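Local coordinates for pyruvate synthase subunit PorC (Thermotoga maritima MSB8, PDB 2RAA), which forms the gamma chain of the heterotetrameric pyruvate synthase, which converts pyruvate and CoA to acetyl-CoA and carbon dioxide while reducing ferredoxin, at residues Lys18-Arg23 and Asn84-Val89; Ser36-Glu41 and Glu167-Arg172; Gln51-Tyr56 and Phe68-Asp73; Asp107-Val112 and Asn128-Val133. All blocks are in the same frame, centred on the assembly; numbering follows the deposited sequence. Where two conformers were deposited one is given.

Contact 1. Residues Lys18-Arg23 and Asn84-Val89; sequences KYFEIR and NPDVVV. With SO4 (sulfate ion), chain C.
Glu21 O takes two backbone donors from the facing segment: Asp86 N at 2.7 Å, tilted from the carbonyl plane, and Val87 N at 3.2 Å, lying in it. This fork opens the parallel pairing of strands 19-27 and 87-90, neighbours in the mixed sheet of the gamma chain. Beyond it the ladder is regular, with Arg23 N donating to Val87 O at 3.0 Å and Val89 N to Arg23 O at 2.9 Å. Just ahead of its strand, Asp86 reaches back to the same residue: its CG lies beside the backbone N (chi1 -66°), and from there OD2 accepts from Glu21 N at 2.7 Å through the anti lone pair. Both the N-H and the C=O of Glu21 are thus held by Asp86 and its successor. Asp86 CB itself lies over one face of the Phe20 ring, toward its rim, in a CH-pi contact. The far end of that ring meets Val87, Phe20 CZ lying 3.7 Å from Val87 CG2. On the sheet face of Arg23 and Val88, Pro85 lies over the centre of one guanidinium face of Arg23, and Val88 CG2 also touches the group. The guanidinium N-H groups of Arg23 go to His25 and to the carbonyls of Val82, Ile100 and Glu102, which fixes the plane on which the proline rests. Glu21 and Asn84 meet at a sulfate, probably from the crystallisation liquor; Asn84 N donates to its O2 at 2.6 Å, while Asn84 ND2 gives O1 a weak bond.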
loop_
_atom_site.group_PDB
_atom_site.type_symbol
_atom_site.label_atom_id
_atom_site.label_comp_id
_atom_site.label_asym_id
_atom_site.label_seq_id
_atom_site.Cartn_x
_atom_site.Cartn_y
_atom_site.Cartn_z
ATOM N N LYS A 18 6.336 11.010 16.386
ATOM C CA LYS A 18 4.919 10.972 16.890
ATOM C C LYS A 18 3.892 10.350 15.912
ATOM O O LYS A 18 2.783 9.993 16.319
ATOM C CB LYS A 18 4.447 12.382 17.292
ATOM N N TYR A 19 4.284 10.215 14.643
ATOM C CA TYR A 19 3.448 9.686 13.559
ATOM C C TYR A 19 4.247 8.645 12.753
ATOM O O TYR A 19 5.418 8.880 12.435
ATOM C CB TYR A 19 2.984 10.844 12.618
ATOM C CG TYR A 19 1.813 11.670 13.144
ATOM C CD1 TYR A 19 0.520 11.169 13.108
ATOM C CD2 TYR A 19 1.994 12.940 13.682
ATOM C CE1 TYR A 19 -0.579 11.893 13.614
ATOM C CE2 TYR A 19 0.896 13.684 14.184
ATOM C CZ TYR A 19 -0.390 13.144 14.142
ATOM O OH TYR A 19 -1.491 13.849 14.616
ATOM N N PHE A 20 3.618 7.525 12.408
ATOM C CA PHE A 20 4.193 6.528 11.513
ATOM C C PHE A 20 3.779 6.977 10.106
ATOM O O PHE A 20 2.624 7.309 9.847
ATOM C CB PHE A 20 3.622 5.124 11.823
ATOM C CG PHE A 20 4.233 4.015 11.017
ATOM C CD1 PHE A 20 5.388 3.419 11.425
ATOM C CD2 PHE A 20 3.650 3.576 9.847
ATOM C CE1 PHE A 20 5.953 2.410 10.699
ATOM C CE2 PHE A 20 4.238 2.569 9.107
ATOM C CZ PHE A 20 5.386 1.982 9.555
ATOM N N GLU A 21 4.720 6.960 9.186
ATOM C CA GLU A 21 4.481 7.542 7.904
ATOM C C GLU A 21 4.688 6.622 6.706
ATOM O O GLU A 21 5.687 5.952 6.623
ATOM C CB GLU A 21 5.405 8.725 7.786
ATOM C CG GLU A 21 5.090 9.565 6.585
ATOM C CD GLU A 21 6.052 10.702 6.424
ATOM O OE1 GLU A 21 6.383 11.359 7.455
ATOM O OE2 GLU A 21 6.474 10.905 5.257
ATOM N N ILE A 22 3.770 6.696 5.742
ATOM C CA ILE A 22 3.751 5.848 4.575
ATOM C C ILE A 22 3.578 6.683 3.301
ATOM O O ILE A 22 2.729 7.543 3.250
ATOM C CB ILE A 22 2.545 4.921 4.651
ATOM C CG1 ILE A 22 2.621 4.065 5.945
ATOM C CG2 ILE A 22 2.490 4.055 3.389
ATOM C CD1 ILE A 22 1.278 3.653 6.485
ATOM N N ARG A 23 4.376 6.436 2.275
ATOM C CA ARG A 23 4.269 7.211 1.040
ATOM C C ARG A 23 4.009 6.242 -0.089
ATOM O O ARG A 23 4.726 5.281 -0.247
ATOM C CB ARG A 23 5.540 7.988 0.754
ATOM C CG ARG A 23 5.462 8.853 -0.514
ATOM C CD ARG A 23 6.739 9.673 -0.643
ATOM N NE ARG A 23 7.868 8.840 -1.007
ATOM C CZ ARG A 23 9.140 9.158 -0.817
ATOM N NH1 ARG A 23 9.498 10.288 -0.212
ATOM N NH2 ARG A 23 10.060 8.308 -1.215
ATOM N N ASN A 84 10.244 11.928 4.623
ATOM C CA ASN A 84 10.944 10.856 5.349
ATOM C C ASN A 84 10.069 9.705 5.813
ATOM O O ASN A 84 9.914 9.478 7.020
ATOM C CB ASN A 84 11.648 11.448 6.541
ATOM C CG ASN A 84 12.754 12.330 6.134
ATOM O OD1 ASN A 84 13.861 11.862 5.845
ATOM N ND2 ASN A 84 12.473 13.626 6.069
ATOM N N PRO A 85 9.559 8.927 4.854
ATOM C CA PRO A 85 8.612 7.879 5.184
ATOM C C PRO A 85 9.227 6.646 5.834
ATOM O O PRO A 85 10.358 6.271 5.552
ATOM C CB PRO A 85 8.046 7.505 3.828
ATOM C CG PRO A 85 9.174 7.729 2.904
ATOM C CD PRO A 85 9.854 8.962 3.415
ATOM N N ASP A 86 8.433 6.008 6.677
ATOM C CA ASP A 86 8.793 4.752 7.314
ATOM C C ASP A 86 8.605 3.602 6.336
ATOM O O ASP A 86 9.270 2.567 6.475
ATOM C CB ASP A 86 7.918 4.533 8.546
ATOM C CG ASP A 86 8.188 5.577 9.649
ATOM O OD1 ASP A 86 9.328 5.625 10.150
ATOM O OD2 ASP A 86 7.259 6.334 10.021
ATOM N N VAL A 87 7.733 3.806 5.338
ATOM C CA VAL A 87 7.432 2.779 4.344
ATOM C C VAL A 87 7.098 3.439 3.050
ATOM O O VAL A 87 6.402 4.431 3.042
ATOM C CB VAL A 87 6.167 1.925 4.729
ATOM C CG1 VAL A 87 5.848 0.870 3.672
ATOM C CG2 VAL A 87 6.376 1.233 6.107
ATOM N N VAL A 88 7.608 2.885 1.959
ATOM C CA VAL A 88 7.315 3.354 0.599
ATOM C C VAL A 88 6.636 2.192 -0.066
ATOM O O VAL A 88 7.117 1.070 0.022
ATOM C CB VAL A 88 8.610 3.800 -0.178
ATOM C CG1 VAL A 88 8.321 4.030 -1.636
ATOM C CG2 VAL A 88 9.200 5.092 0.450
ATOM N N VAL A 89 5.510 2.478 -0.720
ATOM C CA VAL A 89 4.644 1.477 -1.317
ATOM C C VAL A 89 4.536 1.818 -2.783
ATOM O O VAL A 89 4.139 2.911 -3.132
ATOM C CB VAL A 89 3.225 1.507 -0.700
ATOM C CG1 VAL A 89 2.331 0.493 -1.350
ATOM C CG2 VAL A 89 3.279 1.285 0.795
HETATM S S SO4 C . 8.216 14.041 6.921
HETATM O O1 SO4 C . 9.446 14.642 7.420
HETATM O O2 SO4 C . 8.575 12.715 6.388
HETATM O O3 SO4 C . 7.296 13.923 8.050
HETATM O O4 SO4 C . 7.670 14.904 5.865
#

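Contact 2. Residues Ser36-Glu41 and Glu167-Arg172; sequences SQMLAE and EAIEKR
One face of the Arg172 guanidinium carries the carboxylate of Glu41, whose CD sits above the plane and toward its rim. The two flat groups are turned 54° against each other, and the salt bridge runs from Glu41 OE1 to Arg172 NH1 at 2.7 Å. Bends at chi2 (-81°) and chi3 fold the arginine across the glutamate, and the aliphatic parts touch as well, Arg172 CD lying 3.6 Å from Glu41 CB. Arg172 NE has a second salt bridge to Glu45, one turn further along helix 32-45, so the guanidinium links two acids of one helix. A leucine in place of Arg172 would probably leave Glu41 and Glu45 without their shared countercharge and let both carboxylates turn. Beneath this polar rim the contact is apolar. The selenium of Met38, a selenomethionine, is 4.2 Å from Ile169 CG2, Met38 CG lies against Arg172 CB, and Leu39 CD1 meets Ile169 CD1 at 4.4 Å. The helix segments cross steeply, at 113° with their axes 9.3 Å apart, which confines the contact to a few residues of each. Helix 150-161 completes the packing through Leu154, which touches both Met38 and Ile169; Leu193 of helix 183-199 also packs on Ile169, while Leu39 rests on Asn69 and Ile71 of strand 64-72.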
loop_
_atom_site.group_PDB
_atom_site.type_symbol
_atom_site.label_atom_id
_atom_site.label_comp_id
_atom_site.label_asym_id
_atom_site.label_seq_id
_atom_site.Cartn_x
_atom_site.Cartn_y
_atom_site.Cartn_z
ATOM N N SER A 36 -4.967 4.634 0.467
ATOM C CA SER A 36 -4.512 5.592 1.428
ATOM C C SER A 36 -5.685 6.062 2.310
ATOM O O SER A 36 -5.603 6.022 3.543
ATOM C CB SER A 36 -3.893 6.750 0.675
ATOM O OG SER A 36 -3.524 7.759 1.563
ATOM N N GLN A 37 -6.792 6.466 1.689
ATOM C CA GLN A 37 -7.953 6.904 2.458
ATOM C C GLN A 37 -8.420 5.839 3.400
ATOM O O GLN A 37 -8.639 6.100 4.577
ATOM C CB GLN A 37 -9.117 7.308 1.555
ATOM C CG GLN A 37 -8.992 8.735 1.000
ATOM C CD GLN A 37 -9.302 9.776 2.066
ATOM O OE1 GLN A 37 -10.454 9.873 2.547
ATOM N NE2 GLN A 37 -8.276 10.554 2.459
HETATM N N MSE A 38 -8.539 4.628 2.881
HETATM C CA MSE A 38 -9.091 3.489 3.615
HETATM C C MSE A 38 -8.271 3.117 4.833
HETATM O O MSE A 38 -8.792 2.760 5.896
HETATM C CB MSE A 38 -9.163 2.294 2.655
HETATM C CG MSE A 38 -10.208 1.280 3.017
HETATM SE SE MSE A 38 -10.264 -0.224 1.790
HETATM C CE MSE A 38 -9.694 0.538 0.057
ATOM N N LEU A 39 -6.959 3.221 4.674
ATOM C CA LEU A 39 -6.072 2.913 5.745
ATOM C C LEU A 39 -6.333 3.969 6.812
ATOM O O LEU A 39 -6.609 3.648 7.960
ATOM C CB LEU A 39 -4.642 2.966 5.238
ATOM C CG LEU A 39 -3.600 2.858 6.321
ATOM C CD1 LEU A 39 -3.835 1.574 7.124
ATOM C CD2 LEU A 39 -2.241 2.898 5.652
ATOM N N ALA A 40 -6.289 5.238 6.401
ATOM C CA ALA A 40 -6.560 6.361 7.300
ATOM C C ALA A 40 -7.909 6.139 7.994
ATOM O O ALA A 40 -8.019 6.179 9.225
ATOM C CB ALA A 40 -6.537 7.722 6.509
ATOM N N GLU A 41 -8.933 5.882 7.205
ATOM C CA GLU A 41 -10.272 5.620 7.796
ATOM C C GLU A 41 -10.256 4.505 8.819
ATOM O O GLU A 41 -10.887 4.624 9.862
ATOM C CB GLU A 41 -11.321 5.414 6.706
ATOM C CG GLU A 41 -11.918 6.736 6.293
ATOM C CD GLU A 41 -12.566 6.744 4.932
ATOM O OE1 GLU A 41 -12.757 5.655 4.326
ATOM O OE2 GLU A 41 -12.873 7.878 4.473
ATOM N N GLU A 167 -8.745 -6.715 10.592
ATOM C CA GLU A 167 -10.189 -6.603 10.837
ATOM C C GLU A 167 -10.669 -5.140 10.645
ATOM O O GLU A 167 -11.773 -4.901 10.155
ATOM C CB GLU A 167 -10.522 -7.107 12.266
ATOM C CG GLU A 167 -9.535 -8.159 12.805
ATOM N N ALA A 168 -9.850 -4.168 11.029
ATOM C CA ALA A 168 -10.218 -2.749 10.868
ATOM C C ALA A 168 -10.434 -2.350 9.392
ATOM O O ALA A 168 -11.283 -1.524 9.082
ATOM C CB ALA A 168 -9.165 -1.856 11.497
ATOM N N ILE A 169 -9.648 -2.929 8.504
ATOM C CA ILE A 169 -9.767 -2.638 7.081
ATOM C C ILE A 169 -10.915 -3.409 6.515
ATOM O O ILE A 169 -11.635 -2.905 5.685
ATOM C CB ILE A 169 -8.456 -2.879 6.325
ATOM C CG1 ILE A 169 -7.440 -1.854 6.824
ATOM C CG2 ILE A 169 -8.649 -2.721 4.759
ATOM C CD1 ILE A 169 -6.107 -2.077 6.315
ATOM N N GLU A 170 -11.134 -4.610 7.025
ATOM C CA GLU A 170 -12.275 -5.369 6.625
ATOM C C GLU A 170 -13.555 -4.655 7.010
ATOM O O GLU A 170 -14.470 -4.565 6.195
ATOM C CB GLU A 170 -12.207 -6.757 7.228
ATOM C CG GLU A 170 -11.066 -7.590 6.642
ATOM C CD GLU A 170 -10.969 -8.988 7.251
ATOM O OE1 GLU A 170 -11.882 -9.372 8.026
ATOM O OE2 GLU A 170 -9.978 -9.699 6.944
ATOM N N LYS A 171 -13.628 -4.136 8.235
ATOM C CA LYS A 171 -14.814 -3.370 8.690
ATOM C C LYS A 171 -15.069 -2.215 7.711
ATOM O O LYS A 171 -16.201 -1.968 7.287
ATOM C CB LYS A 171 -14.670 -2.854 10.148
ATOM C CG LYS A 171 -15.011 -3.904 11.255
ATOM N N ARG A 172 -13.992 -1.542 7.331
ATOM C CA ARG A 172 -14.046 -0.499 6.318
ATOM C C ARG A 172 -14.478 -0.989 4.939
ATOM O O ARG A 172 -15.245 -0.310 4.254
ATOM C CB ARG A 172 -12.697 0.250 6.260
ATOM C CG ARG A 172 -12.771 1.531 7.056
ATOM C CD ARG A 172 -13.439 2.554 6.157
ATOM N NE ARG A 172 -14.465 3.362 6.797
ATOM C CZ ARG A 172 -15.246 4.208 6.120
ATOM N NH1 ARG A 172 -15.118 4.364 4.789
ATOM N NH2 ARG A 172 -16.163 4.906 6.763
#

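Contact 3. Residues Gln51-Tyr56 and Phe68-Asp73; sequences QAFPEY and FNRIGD. With SO4 (sulfate ion), chain B; SO4 (sulfate ion), chain C.
Gln51 and Arg70 pair in the antiparallel beta hairpin formed by strands 50-55 and 64-72 at one margin of the sheet. Their backbones make a hydrogen-bonded pair, Gln51 N to Arg70 O and Arg70 N to Gln51 O, each 2.9 Å long. A third bond ties the side chains, which run alongside each other: Arg70 NH1 donates to Gln51 OE1 at 2.8 Å, the oxygen lying in the guanidinium plane and the donor in that of the amide carbonyl. Arg70 NH2, the other terminal nitrogen, makes two weak bonds to a sulfate ion. The backbones of Phe53 and Phe68 are joined by weak bonds. Phe53 places CG between its backbone N and carbonyl carbon (chi1 49°), the crowded position, and so lays one ring face over Phe68 CB. The ring planes are 24° apart but slid past each other, so that the rings barely overlap, with centroids 5.0 Å apart and Phe53 CE2 3.4 Å from Phe68 CD1. Phe68 CE1 is also touched by Glu55 CG, whose carboxylate bridges to Arg66. On the face of Ala52 and Asn69, one water donates to Gln51 O and accepts from Asn69 ND2, at 2.7 Å from the latter. Asn69 is anchored further by Ser36 and Trp24. Helix 32-45 packs on this face, Ala40 against Ala52 and Asn69, while strand 19-27 flanks strand 64-72 on the side away from the hairpin partner.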
loop_
_atom_site.group_PDB
_atom_site.type_symbol
_atom_site.label_atom_id
_atom_site.label_comp_id
_atom_site.label_asym_id
_atom_site.label_seq_id
_atom_site.Cartn_x
_atom_site.Cartn_y
_atom_site.Cartn_z
ATOM N N GLN A 51 -3.754 11.471 9.116
ATOM C CA GLN A 51 -3.796 12.375 7.995
ATOM C C GLN A 51 -3.529 11.549 6.760
ATOM O O GLN A 51 -2.787 10.551 6.817
ATOM C CB GLN A 51 -2.734 13.429 8.165
ATOM C CG GLN A 51 -2.758 14.462 7.082
ATOM C CD GLN A 51 -1.604 15.399 7.178
ATOM O OE1 GLN A 51 -0.455 14.970 7.191
ATOM N NE2 GLN A 51 -1.893 16.689 7.234
ATOM N N ALA A 52 -4.110 11.983 5.648
ATOM C CA ALA A 52 -3.994 11.309 4.369
ATOM C C ALA A 52 -4.417 12.218 3.246
ATOM O O ALA A 52 -5.535 12.730 3.259
ATOM C CB ALA A 52 -4.878 10.109 4.358
ATOM N N PHE A 53 -3.569 12.409 2.250
ATOM C CA PHE A 53 -3.965 13.203 1.100
ATOM C C PHE A 53 -3.174 12.725 -0.093
ATOM O O PHE A 53 -2.197 12.015 0.082
ATOM C CB PHE A 53 -3.630 14.654 1.356
ATOM C CG PHE A 53 -2.231 14.840 1.842
ATOM C CD1 PHE A 53 -1.923 14.628 3.190
ATOM C CD2 PHE A 53 -1.207 15.169 0.955
ATOM C CE1 PHE A 53 -0.608 14.774 3.662
ATOM C CE2 PHE A 53 0.101 15.319 1.406
ATOM C CZ PHE A 53 0.406 15.116 2.771
ATOM N N PRO A 54 -3.593 13.111 -1.305
ATOM C CA PRO A 54 -2.815 12.839 -2.494
ATOM C C PRO A 54 -2.020 14.052 -2.956
ATOM O O PRO A 54 -2.176 15.130 -2.408
ATOM C CB PRO A 54 -3.894 12.486 -3.535
ATOM C CG PRO A 54 -5.217 13.071 -2.970
ATOM C CD PRO A 54 -4.867 13.756 -1.665
ATOM N N GLU A 55 -1.143 13.832 -3.935
ATOM C CA GLU A 55 -0.429 14.893 -4.663
ATOM C C GLU A 55 -0.322 14.489 -6.140
ATOM O O GLU A 55 0.422 13.569 -6.485
ATOM C CB GLU A 55 0.964 15.183 -4.087
ATOM C CG GLU A 55 0.984 16.204 -2.930
ATOM C CD GLU A 55 2.402 16.614 -2.499
ATOM O OE1 GLU A 55 3.365 16.260 -3.231
ATOM O OE2 GLU A 55 2.547 17.280 -1.430
ATOM N N TYR A 56 -1.086 15.170 -6.998
ATOM C CA TYR A 56 -1.067 14.921 -8.449
ATOM C C TYR A 56 -0.258 15.985 -9.211
ATOM O O TYR A 56 0.252 16.952 -8.630
ATOM C CB TYR A 56 -2.496 14.908 -9.019
ATOM C CG TYR A 56 -3.433 13.852 -8.475
ATOM C CD1 TYR A 56 -3.534 12.600 -9.084
ATOM C CD2 TYR A 56 -4.249 14.118 -7.376
ATOM C CE1 TYR A 56 -4.407 11.616 -8.586
ATOM C CE2 TYR A 56 -5.131 13.151 -6.878
ATOM C CZ TYR A 56 -5.205 11.907 -7.481
ATOM O OH TYR A 56 -6.075 10.959 -6.984
ATOM N N PHE A 68 -0.211 9.787 0.747
ATOM C CA PHE A 68 0.555 9.790 1.967
ATOM C C PHE A 68 -0.333 9.449 3.120
ATOM O O PHE A 68 -1.457 9.828 3.105
ATOM C CB PHE A 68 1.060 11.220 2.222
ATOM C CG PHE A 68 1.863 11.792 1.075
ATOM C CD1 PHE A 68 1.252 12.460 0.035
ATOM C CD2 PHE A 68 3.239 11.659 1.036
ATOM C CE1 PHE A 68 2.016 12.955 -1.022
ATOM C CE2 PHE A 68 3.982 12.166 -0.022
ATOM C CZ PHE A 68 3.381 12.786 -1.034
ATOM N N ASN A 69 0.173 8.734 4.120
ATOM C CA ASN A 69 -0.528 8.541 5.381
ATOM C C ASN A 69 0.424 8.895 6.496
ATOM O O ASN A 69 1.620 8.569 6.414
ATOM C CB ASN A 69 -0.977 7.100 5.635
ATOM C CG ASN A 69 -2.053 6.642 4.686
ATOM O OD1 ASN A 69 -1.731 6.072 3.686
ATOM N ND2 ASN A 69 -3.327 6.874 5.005
ATOM N N ARG A 70 -0.124 9.576 7.505
ATOM C CA ARG A 70 0.513 9.746 8.793
ATOM C C ARG A 70 -0.489 9.206 9.763
ATOM O O ARG A 70 -1.686 9.513 9.659
ATOM C CB ARG A 70 0.802 11.188 9.095
ATOM C CG ARG A 70 1.756 11.815 8.080
ATOM C CD ARG A 70 2.342 13.100 8.644
ATOM N NE ARG A 70 3.476 13.595 7.866
ATOM C CZ ARG A 70 3.408 14.536 6.922
ATOM N NH1 ARG A 70 2.257 15.130 6.597
ATOM N NH2 ARG A 70 4.513 14.897 6.279
ATOM N N ILE A 71 -0.026 8.296 10.610
ATOM C CA ILE A 71 -0.889 7.648 11.596
ATOM C C ILE A 71 -0.153 7.772 12.943
ATOM O O ILE A 71 0.964 7.346 13.041
ATOM C CB ILE A 71 -1.108 6.212 11.243
ATOM C CG1 ILE A 71 -1.924 6.121 9.944
ATOM C CG2 ILE A 71 -1.823 5.528 12.384
ATOM C CD1 ILE A 71 -1.855 4.825 9.281
ATOM N N GLY A 72 -0.763 8.414 13.932
ATOM C CA GLY A 72 -0.083 8.725 15.205
ATOM C C GLY A 72 0.158 7.437 15.914
ATOM O O GLY A 72 -0.681 6.521 15.852
ATOM N N ASP A 73 1.311 7.326 16.539
ATOM C CA ASP A 73 1.651 6.099 17.246
ATOM C C ASP A 73 2.082 6.400 18.681
ATOM O O ASP A 73 3.142 5.963 19.137
ATOM C CB ASP A 73 2.639 5.252 16.426
ATOM C CG ASP A 73 3.812 6.033 15.934
ATOM O OD1 ASP A 73 4.002 7.182 16.397
ATOM O OD2 ASP A 73 4.535 5.502 15.063
HETATM S S SO4 B . -5.984 7.111 -7.719
HETATM O O1 SO4 B . -4.601 6.988 -7.303
HETATM O O2 SO4 B . -6.179 6.127 -8.785
HETATM O O3 SO4 B . -6.913 6.721 -6.654
HETATM O O4 SO4 B . -6.149 8.498 -8.126
HETATM S S SO4 C . 8.216 14.041 6.921
HETATM O O1 SO4 C . 9.446 14.642 7.420
HETATM O O2 SO4 C . 8.575 12.715 6.388
HETATM O O3 SO4 C . 7.296 13.923 8.050
HETATM O O4 SO4 C . 7.670 14.904 5.865
HETATM O O HOH W 1 -3.430 8.046 7.450
#

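Contact 4. Residues Asp107-Val112 and Asn128-Val133; sequences DGILLV and NGKICV
Cys132 N donates to Leu110 O at 2.7 Å, close to straight. On either side of it Leu110 N binds Lys130 O at 3.0 Å and Val112 N binds Cys132 O at 2.9 Å, the last bond the most bent of the three. CA-H...O contacts accompany them: Ile109 and Leu111 point theirs at Lys130 O and Cys132 O, Ile131 and Val133 at Leu110 O and Val112 O. The two strands are the ends of a beta-alpha-beta unit, 109-113 and 130-134, joined by helix 118-125, and their short segments run 17° from parallel. Leu110 and Ile131 face that helix: Leu110 CD2 approaches Ile131 CG1 at 4.3 Å, and Val121 packs on both. The other face, covered by helix 150-161, holds Ile109, Leu111 and Cys132. Cys132 turns SG to the side of its backbone N (chi1 -48°), where it forms the disulfide with Cys202 of strand 201-202 and meets Ile109 CG2 at 3.6 Å. Its CB is touched by Leu111 CD1 at 3.9 Å. Ile109 has its other branch beside Lys130, the two side chains running the same way with Ile109 CD1 4.1 Å from Lys130 CD. Replacing Ile109 by alanine would probably open a gap beside the disulfide sulfur and leave the aliphatic part of Lys130 without its neighbour. Before the strand, Gly129 takes backbone angles at which any side chain would be pressed against the carbonyl oxygen of Asn128.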
loop_
_atom_site.group_PDB
_atom_site.type_symbol
_atom_site.label_atom_id
_atom_site.label_comp_id
_atom_site.label_asym_id
_atom_site.label_seq_id
_atom_site.Cartn_x
_atom_site.Cartn_y
_atom_site.Cartn_z
ATOM N N ASP A 107 16.212 1.142 8.202
ATOM C CA ASP A 107 15.278 0.276 8.971
ATOM C C ASP A 107 13.810 0.385 8.484
ATOM O O ASP A 107 12.920 -0.159 9.117
ATOM C CB ASP A 107 15.457 0.272 10.545
ATOM C CG ASP A 107 15.428 1.666 11.217
ATOM O OD1 ASP A 107 14.706 2.568 10.745
ATOM O OD2 ASP A 107 16.113 1.839 12.270
ATOM N N GLY A 108 13.591 1.016 7.324
ATOM C CA GLY A 108 12.263 1.160 6.726
ATOM C C GLY A 108 11.960 0.060 5.719
ATOM O O GLY A 108 12.814 -0.789 5.479
ATOM N N ILE A 109 10.761 0.100 5.108
ATOM C CA ILE A 109 10.302 -0.952 4.195
ATOM C C ILE A 109 9.953 -0.419 2.840
ATOM O O ILE A 109 9.322 0.605 2.710
ATOM C CB ILE A 109 9.023 -1.679 4.733
ATOM C CG1 ILE A 109 9.342 -2.392 6.050
ATOM C CG2 ILE A 109 8.461 -2.669 3.707
ATOM C CD1 ILE A 109 8.181 -3.159 6.662
ATOM N N LEU A 110 10.353 -1.150 1.818
ATOM C CA LEU A 110 9.938 -0.856 0.463
ATOM C C LEU A 110 9.019 -2.016 0.093
ATOM O O LEU A 110 9.439 -3.168 0.066
ATOM C CB LEU A 110 11.132 -0.741 -0.461
ATOM C CG LEU A 110 10.906 -0.600 -1.946
ATOM C CD1 LEU A 110 9.958 0.549 -2.289
ATOM C CD2 LEU A 110 12.281 -0.417 -2.599
ATOM N N LEU A 111 7.749 -1.693 -0.140
ATOM C CA LEU A 111 6.733 -2.684 -0.467
ATOM C C LEU A 111 6.346 -2.449 -1.929
ATOM O O LEU A 111 6.088 -1.295 -2.321
ATOM C CB LEU A 111 5.532 -2.530 0.493
ATOM C CG LEU A 111 4.254 -3.317 0.153
ATOM C CD1 LEU A 111 4.489 -4.827 0.169
ATOM C CD2 LEU A 111 3.090 -2.880 1.049
ATOM N N VAL A 112 6.325 -3.523 -2.734
ATOM C CA VAL A 112 6.120 -3.417 -4.189
ATOM C C VAL A 112 5.179 -4.483 -4.740
ATOM O O VAL A 112 5.186 -5.624 -4.312
ATOM C CB VAL A 112 7.480 -3.467 -4.974
ATOM C CG1 VAL A 112 7.306 -3.047 -6.435
ATOM C CG2 VAL A 112 8.527 -2.555 -4.330
ATOM N N ASN A 128 18.987 -0.810 -0.041
ATOM C CA ASN A 128 19.393 -1.875 0.868
ATOM C C ASN A 128 18.438 -1.605 2.007
ATOM O O ASN A 128 18.181 -0.443 2.309
ATOM C CB ASN A 128 20.835 -1.696 1.283
ATOM C CG ASN A 128 21.752 -1.527 0.090
ATOM O OD1 ASN A 128 22.259 -0.429 -0.158
ATOM N ND2 ASN A 128 21.932 -2.601 -0.690
ATOM N N GLY A 129 17.878 -2.639 2.619
ATOM C CA GLY A 129 16.782 -2.454 3.592
ATOM C C GLY A 129 15.711 -3.458 3.247
ATOM O O GLY A 129 15.751 -4.036 2.173
ATOM N N LYS A 130 14.756 -3.677 4.140
ATOM C CA LYS A 130 13.752 -4.698 3.892
ATOM C C LYS A 130 12.948 -4.329 2.651
ATOM O O LYS A 130 12.454 -3.223 2.532
ATOM C CB LYS A 130 12.829 -4.907 5.109
ATOM C CG LYS A 130 11.997 -6.194 5.007
ATOM C CD LYS A 130 10.827 -6.233 5.996
ATOM C CE LYS A 130 11.268 -6.605 7.401
ATOM N NZ LYS A 130 10.084 -6.584 8.325
ATOM N N ILE A 131 12.863 -5.262 1.715
ATOM C CA ILE A 131 12.051 -5.122 0.511
ATOM C C ILE A 131 11.013 -6.231 0.541
ATOM O O ILE A 131 11.367 -7.389 0.645
ATOM C CB ILE A 131 12.880 -5.279 -0.787
ATOM C CG1 ILE A 131 13.856 -4.099 -0.944
ATOM C CG2 ILE A 131 11.941 -5.435 -1.994
ATOM C CD1 ILE A 131 14.922 -4.260 -2.035
ATOM N N CYS A 132 9.737 -5.871 0.475
ATOM C CA CYS A 132 8.653 -6.841 0.473
ATOM C C CYS A 132 7.960 -6.756 -0.895
ATOM O O CYS A 132 7.812 -5.663 -1.442
ATOM C CB CYS A 132 7.688 -6.513 1.606
ATOM S SG CYS A 132 8.473 -6.206 3.218
ATOM N N VAL A 133 7.569 -7.893 -1.460
ATOM C CA VAL A 133 6.947 -7.925 -2.788
ATOM C C VAL A 133 5.741 -8.862 -2.762
ATOM O O VAL A 133 5.694 -9.828 -1.985
ATOM C CB VAL A 133 7.931 -8.431 -3.895
ATOM C CG1 VAL A 133 9.181 -7.575 -3.978
ATOM C CG2 VAL A 133 8.292 -9.909 -3.698
#

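Overall arrangement
From the N terminus, strand 19-27 starts contact 1 and helix 32-45 then starts contact 2. The hairpin of contact 3 forms next, closing a short loop nested inside both wider ones. Contact 1 closes when strand 87-90 pairs beside the first strand; contact 4 follows in series, still inside the loop of contact 2, which shuts last at helix 166-176. Contacts 1 and 2 therefore cross. Contacts 3, 1 and 4 follow one another across a single sheet, with contact 1 joined by backbone bonds to both others. Contact 2 lies beside the sheet, touching contacts 1 and 3; its centre is about 22 Å from that of contact 4.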